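Local coordinates for protein mediator of RNA polymerase II transcription subunit 6 (Schizosaccharomyces pombe, PDB 4H61) that forms part of the Mediator complex, a coactivator that conveys signals from gene-specific regulatory proteins to the RNA polymerase II transcription machinery, at residues A[69-74]-A[86-91]. Sequence-based numbering, arbitrary orientation.
Sequences TGIQFV and IQKQNR
Q72 and Q89 face each other across the two strands of an antiparallel beta hairpin, 70-79 and 83-91, which forms one edge of the four-stranded Med6 sheet. Their backbones make a hydrogen-bonded pair, Q72 N to Q89 O at 2.7 Å and Q89 N to Q72 O at 2.8 Å, and G70 with R91 and V74 with Q87 pair in the same way on either side. Above this pair the two carboxamides are nearly coplanar, 29° apart, and NE2 of Q89 donates to OE1 of Q72 over 3.1 Å, in the plane of the acceptor carbonyl. The other atom of the Q89 amide is used as well: Q89 OE1 accepts a hydrogen bond from Q87 NE2 at 2.8 Å, a bent bond along the same strand. CG of Q89 sits between its backbone N and carbonyl carbon (chi1 78°), and the extended chain beyond it brings the amide between the other two. A leucine in its place would probably leave Q72 OE1 and Q87 NE2 each without the amide partner that now joins them. The second polar atom of the Q72 amide is held too: NE2 is hydrogen-bonded to L65 O and N43 OD1, which ties the hairpin to helices 61-66 and 43-53. R91 lays its aliphatic part against the Q72 amide, while its NE turns to N93 O. The V74 side chain crosses that of Q89 at about a right angle, V74 CG2 lying 3.8 Å from Q89 OE1. On the reverse face F73 and K88, a non-hydrogen-bonded pair, run side by side in the same direction; F73 also meets the F32 ring, and K88 CD lies oblique to the F73 ring, 3.5 Å from both CE1 and CZ of F73.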
ATOM      1  N   THR A  69      -2.396   9.500  -9.985  1.00105.95           N
ATOM      2  CA  THR A  69      -3.633   8.714 -10.020  1.00102.03           C
ATOM      3  C   THR A  69      -3.355   7.309 -10.547  1.00105.33           C
ATOM      4  O   THR A  69      -2.498   7.117 -11.416  1.00109.78           O
ATOM      5  CB  THR A  69      -4.724   9.387 -10.885  1.00109.50           C
ATOM      6  OG1 THR A  69      -4.276   9.500 -12.242  1.00119.85           O
ATOM      7  CG2 THR A  69      -5.038  10.773 -10.370  1.00113.05           C
ATOM      8  N   GLY A  70      -4.069   6.324 -10.011  1.00102.36           N
ATOM      9  CA  GLY A  70      -3.863   4.940 -10.393  1.00 91.74           C
ATOM     10  C   GLY A  70      -3.680   4.028  -9.201  1.00101.26           C
ATOM     11  O   GLY A  70      -3.832   4.463  -8.052  1.00109.28           O
ATOM     12  N   ILE A  71      -3.358   2.760  -9.469  1.00 99.52           N
ATOM     13  CA  ILE A  71      -3.099   1.784  -8.406  1.00100.52           C
ATOM     14  C   ILE A  71      -1.957   2.230  -7.479  1.00104.24           C
ATOM     15  O   ILE A  71      -0.899   2.674  -7.940  1.00106.64           O
ATOM     16  CB  ILE A  71      -2.762   0.389  -8.986  1.00 97.08           C
ATOM     17  CG1 ILE A  71      -3.914  -0.124  -9.854  1.00 93.07           C
ATOM     18  CG2 ILE A  71      -2.455  -0.605  -7.879  1.00 92.70           C
ATOM     19  CD1 ILE A  71      -5.240  -0.047  -9.188  1.00 95.53           C
ATOM     20  N   GLN A  72      -2.178   2.123  -6.173  1.00100.57           N
ATOM     21  CA  GLN A  72      -1.169   2.524  -5.195  1.00100.66           C
ATOM     22  C   GLN A  72      -1.137   1.545  -4.038  1.00101.84           C
ATOM     23  O   GLN A  72      -2.160   0.951  -3.687  1.00102.54           O
ATOM     24  CB  GLN A  72      -1.441   3.935  -4.648  1.00 94.68           C
ATOM     25  CG  GLN A  72      -1.535   5.025  -5.707  1.00103.62           C
ATOM     26  CD  GLN A  72      -1.609   6.441  -5.118  1.00115.94           C
ATOM     27  OE1 GLN A  72      -2.106   6.653  -4.000  1.00113.28           O
ATOM     28  NE2 GLN A  72      -1.109   7.416  -5.880  1.00112.89           N
ATOM     29  N   PHE A  73       0.042   1.388  -3.449  1.00100.19           N
ATOM     30  CA  PHE A  73       0.195   0.603  -2.232  1.00102.56           C
ATOM     31  C   PHE A  73       0.702   1.499  -1.114  1.00106.10           C
ATOM     32  O   PHE A  73       1.703   2.198  -1.271  1.00107.90           O
ATOM     33  CB  PHE A  73       1.165  -0.555  -2.457  1.00105.15           C
ATOM     34  CG  PHE A  73       0.673  -1.562  -3.455  1.00105.98           C
ATOM     35  CD1 PHE A  73      -0.193  -2.576  -3.064  1.00102.53           C
ATOM     36  CD2 PHE A  73       1.056  -1.483  -4.787  1.00103.38           C
ATOM     37  CE1 PHE A  73      -0.658  -3.502  -3.981  1.00 99.16           C
ATOM     38  CE2 PHE A  73       0.594  -2.410  -5.717  1.00102.83           C
ATOM     39  CZ  PHE A  73      -0.263  -3.420  -5.313  1.00100.55           C
ATOM     40  N   VAL A  74       0.004   1.492   0.013  1.00102.04           N
ATOM     41  CA  VAL A  74       0.419   2.306   1.142  1.00103.09           C
ATOM     42  C   VAL A  74       0.367   1.500   2.425  1.00108.04           C
ATOM     43  O   VAL A  74      -0.376   0.518   2.534  1.00110.98           O
ATOM     44  CB  VAL A  74      -0.454   3.578   1.296  1.00 95.21           C
ATOM     45  CG1 VAL A  74      -0.453   4.388   0.009  1.00 83.44           C
ATOM     46  CG2 VAL A  74      -1.879   3.209   1.693  1.00 95.60           C
ATOM     47  N   ILE A  86      -0.868  -3.351   4.720  1.00113.21           N
ATOM     48  CA  ILE A  86      -0.725  -2.631   3.462  1.00107.60           C
ATOM     49  C   ILE A  86      -2.044  -2.607   2.721  1.00107.19           C
ATOM     50  O   ILE A  86      -2.773  -3.595   2.726  1.00114.93           O
ATOM     51  CB  ILE A  86       0.341  -3.302   2.580  1.00105.18           C
ATOM     52  CG1 ILE A  86       1.703  -3.242   3.273  1.00107.09           C
ATOM     53  CG2 ILE A  86       0.407  -2.653   1.211  1.00100.50           C
ATOM     54  CD1 ILE A  86       2.773  -4.006   2.559  1.00105.74           C
ATOM     55  N   GLN A  87      -2.353  -1.477   2.093  1.00106.05           N
ATOM     56  CA  GLN A  87      -3.593  -1.336   1.345  1.00105.36           C
ATOM     57  C   GLN A  87      -3.343  -1.013  -0.120  1.00108.50           C
ATOM     58  O   GLN A  87      -2.600  -0.081  -0.444  1.00108.60           O
ATOM     59  CB  GLN A  87      -4.443  -0.236   1.965  1.00110.43           C
ATOM     60  CG  GLN A  87      -5.538   0.285   1.065  1.00112.23           C
ATOM     61  CD  GLN A  87      -6.441   1.266   1.783  1.00119.05           C
ATOM     62  OE1 GLN A  87      -6.958   0.965   2.860  1.00123.28           O
ATOM     63  NE2 GLN A  87      -6.628   2.451   1.198  1.00114.32           N
ATOM     64  N   LYS A  88      -3.956  -1.801  -0.999  1.00106.89           N
ATOM     65  CA  LYS A  88      -3.988  -1.499  -2.426  1.00104.70           C
ATOM     66  C   LYS A  88      -5.173  -0.580  -2.645  1.00102.99           C
ATOM     67  O   LYS A  88      -6.274  -0.862  -2.172  1.00104.10           O
ATOM     68  CB  LYS A  88      -4.130  -2.788  -3.249  1.00105.21           C
ATOM     69  CG  LYS A  88      -4.439  -2.611  -4.744  1.00101.25           C
ATOM     70  CD  LYS A  88      -3.727  -3.706  -5.545  1.00105.30           C
ATOM     71  CE  LYS A  88      -4.563  -4.339  -6.650  1.00102.57           C
ATOM     72  NZ  LYS A  88      -5.336  -5.528  -6.186  1.00106.46           N
ATOM     73  N   GLN A  89      -4.948   0.527  -3.345  1.00 99.48           N
ATOM     74  CA  GLN A  89      -6.006   1.498  -3.571  1.00102.60           C
ATOM     75  C   GLN A  89      -5.904   2.129  -4.959  1.00106.54           C
ATOM     76  O   GLN A  89      -4.822   2.242  -5.530  1.00115.31           O
ATOM     77  CB  GLN A  89      -5.949   2.590  -2.502  1.00106.91           C
ATOM     78  CG  GLN A  89      -4.863   3.640  -2.740  1.00112.32           C
ATOM     79  CD  GLN A  89      -4.549   4.462  -1.499  1.00117.84           C
ATOM     80  OE1 GLN A  89      -4.948   4.111  -0.387  1.00114.38           O
ATOM     81  NE2 GLN A  89      -3.830   5.565  -1.688  1.00124.19           N
ATOM     82  N   ASN A  90      -7.039   2.524  -5.516  1.00 96.67           N
ATOM     83  CA  ASN A  90      -7.014   3.268  -6.747  1.00 95.71           C
ATOM     84  C   ASN A  90      -7.227   4.732  -6.428  1.00107.62           C
ATOM     85  O   ASN A  90      -8.311   5.126  -6.006  1.00113.68           O
ATOM     86  CB  ASN A  90      -8.101   2.786  -7.697  1.00103.47           C
ATOM     87  CG  ASN A  90      -8.103   3.554  -9.009  1.00108.72           C
ATOM     88  OD1 ASN A  90      -7.080   4.117  -9.417  1.00111.21           O
ATOM     89  ND2 ASN A  90      -9.256   3.597  -9.669  1.00106.44           N
ATOM     90  N   ARG A  91      -6.196   5.544  -6.619  1.00107.84           N
ATOM     91  CA  ARG A  91      -6.306   6.955  -6.286  1.00108.89           C
ATOM     92  C   ARG A  91      -6.932   7.741  -7.429  1.00112.47           C
ATOM     93  O   ARG A  91      -6.381   7.804  -8.526  1.00117.86           O
ATOM     94  CB  ARG A  91      -4.937   7.519  -5.915  1.00108.30           C
ATOM     95  CG  ARG A  91      -4.941   9.006  -5.682  1.00103.85           C
ATOM     96  CD  ARG A  91      -3.829   9.417  -4.742  1.00106.16           C
ATOM     97  NE  ARG A  91      -4.337  10.418  -3.821  1.00116.15           N
ATOM     98  CZ  ARG A  91      -4.438  10.247  -2.511  1.00116.84           C
ATOM     99  NH1 ARG A  91      -4.030   9.117  -1.952  1.00103.86           N
ATOM    100  NH2 ARG A  91      -4.931  11.225  -1.759  1.00129.40           N
TER